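Local coordinates for protein lovastatin nonaketide synthase, polyketide synthase component (Aspergillus terreus, PDB 7CPX) that builds the dihydromonacolin L precursor of lovastatin together with its partner LovC, as a homodimeric iterative polyketide synthase condensing malonyl units and tailoring them with methyltransferase, ketoreductase and dehydratase domains, at residues S1847-E1852 / T2112-H2117; H1874-H1879 / T2127-P2132; L1891-V1896 / G1935-V1940. The protein carries 2 engineered substitutions. One frame throughout, in Å; residues are numbered along the deposited sequence.

Contact 1: S1847-E1852 / T2112-H2117; sequences SSYFLE and TQFAAH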
loop_
_atom_site.group_PDB
_atom_site.type_symbol
_atom_site.label_atom_id
_atom_site.label_comp_id
_atom_site.label_asym_id
_atom_site.label_seq_id
_atom_site.Cartn_x
_atom_site.Cartn_y
_atom_site.Cartn_z
ATOM N N SER A 1847 4.719 -31.736 -5.782
ATOM C CA SER A 1847 5.344 -30.850 -6.757
ATOM C C SER A 1847 5.510 -31.544 -8.102
ATOM O O SER A 1847 5.236 -30.954 -9.155
ATOM C CB SER A 1847 6.695 -30.369 -6.228
ATOM O OG SER A 1847 7.331 -29.509 -7.157
ATOM N N SER A 1848 5.956 -32.795 -8.090
ATOM C CA SER A 1848 6.180 -33.552 -9.317
ATOM C C SER A 1848 6.282 -35.030 -8.956
ATOM O O SER A 1848 5.989 -35.432 -7.825
ATOM C CB SER A 1848 7.432 -33.051 -10.043
ATOM O OG SER A 1848 7.647 -33.774 -11.242
ATOM N N TYR A 1849 6.699 -35.839 -9.925
ATOM C CA TYR A 1849 6.868 -37.272 -9.749
ATOM C C TYR A 1849 8.338 -37.644 -9.898
ATOM O O TYR A 1849 9.083 -37.010 -10.649
ATOM C CB TYR A 1849 6.039 -38.057 -10.769
ATOM C CG TYR A 1849 4.547 -37.887 -10.615
ATOM C CD1 TYR A 1849 3.819 -38.720 -9.780
ATOM C CD2 TYR A 1849 3.866 -36.897 -11.306
ATOM C CE1 TYR A 1849 2.456 -38.572 -9.636
ATOM C CE2 TYR A 1849 2.502 -36.740 -11.168
ATOM C CZ TYR A 1849 1.801 -37.580 -10.332
ATOM O OH TYR A 1849 0.441 -37.429 -10.190
ATOM N N PHE A 1850 8.747 -38.683 -9.174
ATOM C CA PHE A 1850 10.118 -39.164 -9.239
ATOM C C PHE A 1850 10.135 -40.663 -8.989
ATOM O O PHE A 1850 9.279 -41.198 -8.282
ATOM C CB PHE A 1850 11.016 -38.455 -8.218
ATOM C CG PHE A 1850 10.471 -38.475 -6.817
ATOM C CD1 PHE A 1850 10.462 -39.644 -6.077
ATOM C CD2 PHE A 1850 9.977 -37.322 -6.238
ATOM C CE1 PHE A 1850 9.964 -39.665 -4.793
ATOM C CE2 PHE A 1850 9.480 -37.334 -4.953
ATOM C CZ PHE A 1850 9.473 -38.508 -4.227
ATOM N N LEU A 1851 11.127 -41.331 -9.564
ATOM C CA LEU A 1851 11.334 -42.747 -9.304
ATOM C C LEU A 1851 11.978 -42.920 -7.937
ATOM O O LEU A 1851 12.952 -42.234 -7.610
ATOM C CB LEU A 1851 12.215 -43.364 -10.388
ATOM C CG LEU A 1851 11.670 -43.288 -11.814
ATOM C CD1 LEU A 1851 12.711 -43.760 -12.816
ATOM C CD2 LEU A 1851 10.400 -44.108 -11.938
ATOM N N GLU A 1852 11.437 -43.836 -7.136
ATOM C CA GLU A 1852 11.993 -44.124 -5.825
ATOM C C GLU A 1852 11.982 -45.626 -5.595
ATOM O O GLU A 1852 11.251 -46.370 -6.249
ATOM C CB GLU A 1852 11.218 -43.413 -4.707
ATOM C CG GLU A 1852 9.796 -43.915 -4.508
ATOM C CD GLU A 1852 9.136 -43.307 -3.287
ATOM O OE1 GLU A 1852 9.724 -42.379 -2.694
ATOM O OE2 GLU A 1852 8.031 -43.760 -2.917
ATOM N N THR A 2112 10.805 -42.652 -16.938
ATOM C CA THR A 2112 11.787 -41.585 -16.775
ATOM C C THR A 2112 11.267 -40.276 -17.353
ATOM O O THR A 2112 11.368 -39.219 -16.719
ATOM C CB THR A 2112 13.104 -41.979 -17.444
ATOM O OG1 THR A 2112 12.879 -42.239 -18.836
ATOM C CG2 THR A 2112 13.684 -43.220 -16.787
ATOM N N GLN A 2113 10.694 -40.328 -18.557
ATOM C CA GLN A 2113 10.176 -39.113 -19.176
ATOM C C GLN A 2113 9.035 -38.525 -18.357
ATOM O O GLN A 2113 8.960 -37.305 -18.173
ATOM C CB GLN A 2113 9.714 -39.407 -20.605
ATOM C CG GLN A 2113 9.352 -38.159 -21.397
ATOM C CD GLN A 2113 8.947 -38.464 -22.825
ATOM O OE1 GLN A 2113 8.791 -39.623 -23.205
ATOM N NE2 GLN A 2113 8.776 -37.420 -23.627
ATOM N N PHE A 2114 8.135 -39.376 -17.862
ATOM C CA PHE A 2114 7.035 -38.886 -17.039
ATOM C C PHE A 2114 7.563 -38.211 -15.780
ATOM O O PHE A 2114 7.167 -37.088 -15.449
ATOM C CB PHE A 2114 6.098 -40.040 -16.678
ATOM C CG PHE A 2114 4.851 -39.609 -15.959
ATOM C CD1 PHE A 2114 4.832 -39.496 -14.580
ATOM C CD2 PHE A 2114 3.695 -39.319 -16.662
ATOM C CE1 PHE A 2114 3.687 -39.103 -13.916
ATOM C CE2 PHE A 2114 2.547 -38.924 -16.006
ATOM C CZ PHE A 2114 2.542 -38.814 -14.630
ATOM N N ALA A 2115 8.480 -38.875 -15.075
ATOM C CA ALA A 2115 9.031 -38.294 -13.857
ATOM C C ALA A 2115 9.733 -36.976 -14.151
ATOM O O ALA A 2115 9.702 -36.050 -13.333
ATOM C CB ALA A 2115 9.996 -39.278 -13.197
ATOM N N ALA A 2116 10.374 -36.873 -15.318
ATOM C CA ALA A 2116 11.104 -35.655 -15.649
ATOM C C ALA A 2116 10.170 -34.516 -16.038
ATOM O O ALA A 2116 10.478 -33.350 -15.766
ATOM C CB ALA A 2116 12.094 -35.932 -16.781
ATOM N N HIS A 2117 9.032 -34.823 -16.666
ATOM C CA HIS A 2117 8.183 -33.797 -17.254
ATOM C C HIS A 2117 6.740 -33.810 -16.765
ATOM O O HIS A 2117 5.982 -32.907 -17.134
ATOM C CB HIS A 2117 8.178 -33.932 -18.784
ATOM C CG HIS A 2117 9.546 -34.056 -19.380
ATOM N ND1 HIS A 2117 10.480 -33.045 -19.316
ATOM C CD2 HIS A 2117 10.136 -35.073 -20.048
ATOM C CE1 HIS A 2117 11.588 -33.434 -19.921
ATOM N NE2 HIS A 2117 11.406 -34.661 -20.374
#
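The hydroxyl of S1848 reaches the C-terminal turn of the short helix ending at H2117: its OG stands 3.7 Å from A2115 O and makes a weak hydrogen bond to A2118 O just beyond. The rest is mostly apolar, apart from Y1849 O, which faces A2115 O; both are acceptors and no hydrogen bond joins them. The main meeting is between two rings. F2114 CE1 comes down over one face of the Y1849 ring, towards its rim, and lies 3.4 Å from Y1849 CD2. The rings are oblique, with planes at 54° and centroids 5.1 Å apart. With F2114 CG opposite the backbone N, chi1 -174° swings the ring away from the helix and brings CE1 onto the Y1849 ring. The methyl of A2115 fits against the strand backbone, with CB 4.0 Å from F1850 CA. One turn earlier, L1851 CD1 and T2112 CG2 lie 4.1 Å apart, the two side chains meeting at a slant through these methyls. F1850 turns to the other side of the strand, where R2143 makes a cation-pi contact with it, while E1852 OE2 is held by a salt bridge to R2145 and a hydrogen bond from Q1841. L1840 of the partner strand 1838-1842 also touches Y1849, F2114 and A2115. Strand 1849-1852 and helix 2112-2117 run at 133° to each other, with axes 6.5 Å apart at closest. This is a two-stranded antiparallel hairpin covered by a short helix, within a region that is probably the inactive enoylreductase-like domain of this synthase.

Contact 2: H1874-H1879 / T2127-P2132; sequences HFSCPH and TVISWP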
loop_
_atom_site.group_PDB
_atom_site.type_symbol
_atom_site.label_atom_id
_atom_site.label_comp_id
_atom_site.label_asym_id
_atom_site.label_seq_id
_atom_site.Cartn_x
_atom_site.Cartn_y
_atom_site.Cartn_z
ATOM N N HIS A 1874 5.029 -53.744 -17.047
ATOM C CA HIS A 1874 5.514 -53.151 -18.284
ATOM C C HIS A 1874 4.881 -51.790 -18.527
ATOM O O HIS A 1874 5.562 -50.854 -18.959
ATOM C CB HIS A 1874 5.208 -54.070 -19.469
ATOM C CG HIS A 1874 5.961 -55.363 -19.446
ATOM N ND1 HIS A 1874 6.126 -56.109 -18.300
ATOM C CD2 HIS A 1874 6.587 -56.045 -20.433
ATOM C CE1 HIS A 1874 6.829 -57.191 -18.579
ATOM N NE2 HIS A 1874 7.121 -57.177 -19.867
ATOM N N PHE A 1875 3.584 -51.670 -18.252
ATOM C CA PHE A 1875 2.852 -50.429 -18.436
ATOM C C PHE A 1875 1.937 -50.207 -17.241
ATOM O O PHE A 1875 1.450 -51.160 -16.628
ATOM C CB PHE A 1875 2.034 -50.448 -19.730
ATOM C CG PHE A 1875 2.854 -50.718 -20.957
ATOM C CD1 PHE A 1875 3.451 -49.681 -21.649
ATOM C CD2 PHE A 1875 3.030 -52.011 -21.416
ATOM C CE1 PHE A 1875 4.208 -49.926 -22.777
ATOM C CE2 PHE A 1875 3.785 -52.264 -22.542
ATOM C CZ PHE A 1875 4.375 -51.220 -23.224
ATOM N N SER A 1876 1.706 -48.937 -16.918
ATOM C CA SER A 1876 0.878 -48.607 -15.765
ATOM C C SER A 1876 0.212 -47.256 -15.970
ATOM O O SER A 1876 0.604 -46.481 -16.844
ATOM C CB SER A 1876 1.696 -48.586 -14.472
ATOM O OG SER A 1876 2.640 -47.530 -14.484
ATOM N N CYS A 1877 -0.802 -46.992 -15.157
ATOM C CA CYS A 1877 -1.445 -45.685 -15.148
ATOM C C CYS A 1877 -0.820 -44.814 -14.062
ATOM O O CYS A 1877 -0.787 -45.223 -12.896
ATOM C CB CYS A 1877 -2.943 -45.820 -14.909
ATOM S SG CYS A 1877 -3.815 -44.243 -14.854
ATOM N N PRO A 1878 -0.315 -43.623 -14.395
ATOM C CA PRO A 1878 0.357 -42.810 -13.365
ATOM C C PRO A 1878 -0.522 -42.498 -12.169
ATOM O O PRO A 1878 -0.026 -42.474 -11.036
ATOM C CB PRO A 1878 0.743 -41.528 -14.116
ATOM C CG PRO A 1878 0.606 -41.836 -15.561
ATOM C CD PRO A 1878 -0.402 -42.922 -15.687
ATOM N N HIS A 1879 -1.809 -42.257 -12.388
ATOM C CA HIS A 1879 -2.723 -41.833 -11.339
ATOM C C HIS A 1879 -3.523 -43.020 -10.821
ATOM O O HIS A 1879 -3.964 -43.873 -11.597
ATOM C CB HIS A 1879 -3.671 -40.755 -11.862
ATOM C CG HIS A 1879 -3.028 -39.811 -12.829
ATOM N ND1 HIS A 1879 -2.217 -38.773 -12.426
ATOM C CD2 HIS A 1879 -3.072 -39.752 -14.180
ATOM C CE1 HIS A 1879 -1.790 -38.113 -13.488
ATOM N NE2 HIS A 1879 -2.295 -38.688 -14.565
ATOM N N THR A 2127 -3.107 -41.416 -19.690
ATOM C CA THR A 2127 -1.690 -41.549 -19.987
ATOM C C THR A 2127 -1.161 -42.837 -19.374
ATOM O O THR A 2127 -1.634 -43.287 -18.328
ATOM C CB THR A 2127 -0.905 -40.355 -19.443
ATOM O OG1 THR A 2127 -1.339 -39.157 -20.097
ATOM C CG2 THR A 2127 0.585 -40.546 -19.666
ATOM N N VAL A 2128 -0.174 -43.434 -20.038
ATOM C CA VAL A 2128 0.382 -44.711 -19.614
ATOM C C VAL A 2128 1.900 -44.612 -19.562
ATOM O O VAL A 2128 2.547 -44.238 -20.551
ATOM C CB VAL A 2128 -0.060 -45.863 -20.537
ATOM C CG1 VAL A 2128 0.309 -45.577 -21.972
ATOM C CG2 VAL A 2128 0.562 -47.169 -20.083
ATOM N N ILE A 2129 2.455 -44.952 -18.404
ATOM C CA ILE A 2129 3.892 -45.082 -18.220
ATOM C C ILE A 2129 4.337 -46.435 -18.746
ATOM O O ILE A 2129 3.739 -47.469 -18.427
ATOM C CB ILE A 2129 4.261 -44.934 -16.735
ATOM C CG1 ILE A 2129 3.879 -43.552 -16.213
ATOM C CG2 ILE A 2129 5.740 -45.187 -16.543
ATOM C CD1 ILE A 2129 3.339 -43.589 -14.807
ATOM N N SER A 2130 5.395 -46.427 -19.547
ATOM C CA SER A 2130 6.001 -47.638 -20.093
ATOM C C SER A 2130 7.227 -47.959 -19.250
ATOM O O SER A 2130 8.276 -47.326 -19.391
ATOM C CB SER A 2130 6.367 -47.446 -21.561
ATOM O OG SER A 2130 7.140 -48.532 -22.039
ATOM N N TRP A 2131 7.092 -48.941 -18.371
ATOM C CA TRP A 2131 8.179 -49.303 -17.475
ATOM C C TRP A 2131 9.248 -50.082 -18.233
ATOM O O TRP A 2131 8.926 -51.096 -18.863
ATOM C CB TRP A 2131 7.654 -50.132 -16.316
ATOM C CG TRP A 2131 6.888 -49.333 -15.319
ATOM C CD1 TRP A 2131 5.536 -49.224 -15.224
ATOM C CD2 TRP A 2131 7.432 -48.521 -14.274
ATOM N NE1 TRP A 2131 5.200 -48.398 -14.181
ATOM C CE2 TRP A 2131 6.348 -47.952 -13.581
ATOM C CE3 TRP A 2131 8.731 -48.221 -13.857
ATOM C CZ2 TRP A 2131 6.521 -47.102 -12.494
ATOM C CZ3 TRP A 2131 8.901 -47.377 -12.778
ATOM C CH2 TRP A 2131 7.802 -46.827 -12.109
ATOM N N PRO A 2132 10.511 -49.658 -18.201
ATOM C CA PRO A 2132 11.556 -50.439 -18.873
ATOM C C PRO A 2132 11.666 -51.832 -18.273
ATOM O O PRO A 2132 11.485 -52.026 -17.069
ATOM C CB PRO A 2132 12.825 -49.614 -18.635
ATOM C CG PRO A 2132 12.530 -48.803 -17.426
ATOM C CD PRO A 2132 11.069 -48.495 -17.492
#
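An antiparallel strand pairing beside a classic beta bulge joins H1874-H1879 to T2127-P2132; on its other side, H1874 and F1875 both face Q1893 of strand 1887-1898. S1876 and I2129 form the hydrogen-bonded pair: S1876 N to I2129 O and I2129 N to S1876 O both measure 2.9 Å. F1875 and S2130 are the adjoining non-hydrogen-bonded pair, and W2131 N gives a further backbone bond to H1874 O, modelled implausibly short, so that its exact length is doubtful. On the face of the pairing that carries S1876 and I2129, the indole of W2131 turns its edge to the serine. W2131 NE1 donates to S1876 OG over 2.7 Å, with an N-H...O angle of 145° and the oxygen 18° out of the ring plane. The serine OG sits between its backbone N and carbonyl carbon (chi1 66°), which turns it to the edge of the indole, near NE1. I2129 CG2 lies over one face of the same indole, offset towards the rim. The other branch of this isoleucine runs to the proline: I2129 CD1 approaches P1878 CG at 3.3 Å as the two side chains slide past each other in opposite directions. The F1875 face has a different character. F1875 CB rests 3.6 Å from V2128 CG2, and its ring meets S2130 obliquely, F1875 CE1 lying 3.3 Å from S2130 OG. Helix 1935-1953 covers V2128 through S1937 and L1938. The buried hydroxyl of S1876 is used twice: it accepts the indole N-H and is hydrogen-bonded to N1912 OD1; with OD1 as modelled, the hydroxyl probably donates to it. These two roles would fix the hydroxyl's rotation and tie the tryptophan edge to the strand.

Contact 3: L1891-V1896 / G1935-V1940; sequences LVQGHV and GGSLMV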
loop_
_atom_site.group_PDB
_atom_site.type_symbol
_atom_site.label_atom_id
_atom_site.label_comp_id
_atom_site.label_asym_id
_atom_site.label_seq_id
_atom_site.Cartn_x
_atom_site.Cartn_y
_atom_site.Cartn_z
ATOM N N LEU A 1891 -3.834 -48.617 -12.068
ATOM C CA LEU A 1891 -4.033 -49.660 -13.064
ATOM C C LEU A 1891 -2.685 -50.012 -13.679
ATOM O O LEU A 1891 -2.027 -49.152 -14.275
ATOM C CB LEU A 1891 -5.021 -49.200 -14.131
ATOM C CG LEU A 1891 -5.521 -50.247 -15.134
ATOM C CD1 LEU A 1891 -4.458 -50.597 -16.165
ATOM C CD2 LEU A 1891 -5.991 -51.500 -14.413
ATOM N N VAL A 1892 -2.274 -51.269 -13.537
ATOM C CA VAL A 1892 -0.974 -51.722 -14.009
ATOM C C VAL A 1892 -1.174 -52.902 -14.946
ATOM O O VAL A 1892 -2.150 -53.650 -14.838
ATOM C CB VAL A 1892 -0.045 -52.111 -12.838
ATOM C CG1 VAL A 1892 0.134 -50.937 -11.894
ATOM C CG2 VAL A 1892 -0.604 -53.316 -12.097
ATOM N N GLN A 1893 -0.236 -53.061 -15.872
ATOM C CA GLN A 1893 -0.208 -54.184 -16.795
ATOM C C GLN A 1893 1.216 -54.708 -16.862
ATOM O O GLN A 1893 2.168 -53.926 -16.821
ATOM C CB GLN A 1893 -0.688 -53.769 -18.190
ATOM C CG GLN A 1893 -0.644 -54.876 -19.231
ATOM C CD GLN A 1893 -1.061 -54.394 -20.607
ATOM O OE1 GLN A 1893 -1.176 -53.192 -20.845
ATOM N NE2 GLN A 1893 -1.291 -55.330 -21.518
ATOM N N GLY A 1894 1.367 -56.022 -16.959
ATOM C CA GLY A 1894 2.698 -56.576 -17.084
ATOM C C GLY A 1894 2.717 -58.070 -16.830
ATOM O O GLY A 1894 1.678 -58.717 -16.709
ATOM N N HIS A 1895 3.936 -58.592 -16.745
ATOM C CA HIS A 1895 4.155 -60.025 -16.647
ATOM C C HIS A 1895 3.945 -60.534 -15.227
ATOM O O HIS A 1895 4.068 -59.794 -14.248
ATOM C CB HIS A 1895 5.572 -60.379 -17.097
ATOM C CG HIS A 1895 5.796 -60.228 -18.569
ATOM N ND1 HIS A 1895 7.048 -60.305 -19.140
ATOM C CD2 HIS A 1895 4.931 -60.008 -19.587
ATOM C CE1 HIS A 1895 6.945 -60.141 -20.446
ATOM N NE2 HIS A 1895 5.671 -59.957 -20.743
ATOM N N VAL A 1896 3.610 -61.815 -15.130
ATOM C CA VAL A 1896 3.689 -62.573 -13.889
ATOM C C VAL A 1896 4.364 -63.898 -14.208
ATOM O O VAL A 1896 4.100 -64.502 -15.253
ATOM C CB VAL A 1896 2.304 -62.802 -13.247
ATOM C CG1 VAL A 1896 1.700 -61.479 -12.827
ATOM C CG2 VAL A 1896 1.375 -63.534 -14.199
ATOM N N GLY A 1935 -2.107 -49.741 -24.666
ATOM C CA GLY A 1935 -3.488 -49.423 -24.990
ATOM C C GLY A 1935 -4.470 -50.138 -24.082
ATOM O O GLY A 1935 -5.421 -49.537 -23.576
ATOM N N GLY A 1936 -4.245 -51.434 -23.857
ATOM C CA GLY A 1936 -5.124 -52.181 -22.974
ATOM C C GLY A 1936 -5.157 -51.604 -21.573
ATOM O O GLY A 1936 -6.217 -51.523 -20.948
ATOM N N SER A 1937 -3.994 -51.194 -21.061
ATOM C CA SER A 1937 -3.959 -50.554 -19.752
ATOM C C SER A 1937 -4.768 -49.266 -19.759
ATOM O O SER A 1937 -5.494 -48.975 -18.802
ATOM C CB SER A 1937 -2.515 -50.273 -19.340
ATOM O OG SER A 1937 -1.927 -49.296 -20.179
ATOM N N LEU A 1938 -4.661 -48.483 -20.834
ATOM C CA LEU A 1938 -5.435 -47.250 -20.933
ATOM C C LEU A 1938 -6.928 -47.539 -20.886
ATOM O O LEU A 1938 -7.680 -46.875 -20.164
ATOM C CB LEU A 1938 -5.080 -46.511 -22.223
ATOM C CG LEU A 1938 -3.668 -45.937 -22.318
ATOM C CD1 LEU A 1938 -3.449 -45.277 -23.670
ATOM C CD2 LEU A 1938 -3.429 -44.950 -21.193
ATOM N N MET A 1939 -7.377 -48.529 -21.658
ATOM C CA MET A 1939 -8.802 -48.838 -21.689
ATOM C C MET A 1939 -9.282 -49.346 -20.337
ATOM O O MET A 1939 -10.359 -48.958 -19.869
ATOM C CB MET A 1939 -9.100 -49.864 -22.783
ATOM C CG MET A 1939 -8.521 -49.514 -24.146
ATOM S SD MET A 1939 -8.637 -47.761 -24.552
ATOM C CE MET A 1939 -9.810 -47.800 -25.904
ATOM N N VAL A 1940 -8.502 -50.213 -19.689
ATOM C CA VAL A 1940 -8.927 -50.749 -18.401
ATOM C C VAL A 1940 -8.950 -49.647 -17.350
ATOM O O VAL A 1940 -9.814 -49.633 -16.471
ATOM C CB VAL A 1940 -8.028 -51.925 -17.977
ATOM C CG1 VAL A 1940 -8.476 -52.467 -16.633
ATOM C CG2 VAL A 1940 -8.077 -53.030 -19.018
#
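Q1893 leaves the strand towards helix 1935-1940, and its CB already faces S1937 CB at 4.1 Å. From there the chain is fully extended, with CG opposite the backbone N (chi1 178°) and CD opposite CA (chi2 -177°), which carries the amide to the first turn of the helix. At the tip OE1 lies 3.5 Å from S1937 CB and also 3.5 Å from S1937 N. The other amide atom, NE2, makes weak hydrogen bonds to L1931 O and S1932 O in the loop before the helix. L1891, two residues earlier on the same side of the strand, divides its branches. L1891 CD1 comes 3.3 Å from S1937 O, which also accepts a hydrogen bond from T1941 OG1, and 3.7 Å from S1937 CB. L1891 CD2 meets V1940 CG1 at 3.5 Å, the two side chains crossing at about a right angle. S1937 OG bonds back to G1934 O, so the serine presents mainly carbon to the strand. Strand and helix run nearly antiparallel, at 153°, with axes 8.2 Å apart at their closest. Leucine and valine thus supply the apolar grip deeper along the helix, while the glutamine amide spans its start: NE2 weakly serves two loop carbonyls, and the positive end of the helix would probably suit an oxygen turned towards it.

Overall arrangement
From the N terminus, the chain passes strand 1849-1853, then neighbouring strands 1869-1883 and 1887-1898, before helix 1935-1953. Contact 3 closes the shortest loop, bringing this helix back onto the sheet, and is nested inside the loops of contacts 1 and 2. Those two cross: the hairpin strand packs on helix 2111-2117, and strand 1869-1883 pairs with strand 2128-2130. Contacts 1 and 2 touch through F2114 on P1878 and L1851 on W2131; in contacts 2 and 3, strands 1869-1883 and 1887-1898 are neighbours, probably bonded C1877 N to L1891 O and Q1893 N to F1875 O, and V2128 touches S1937 of the helix. Contact 2 bridges contacts 1 and 3, whose nearest atoms are about 10 Å apart.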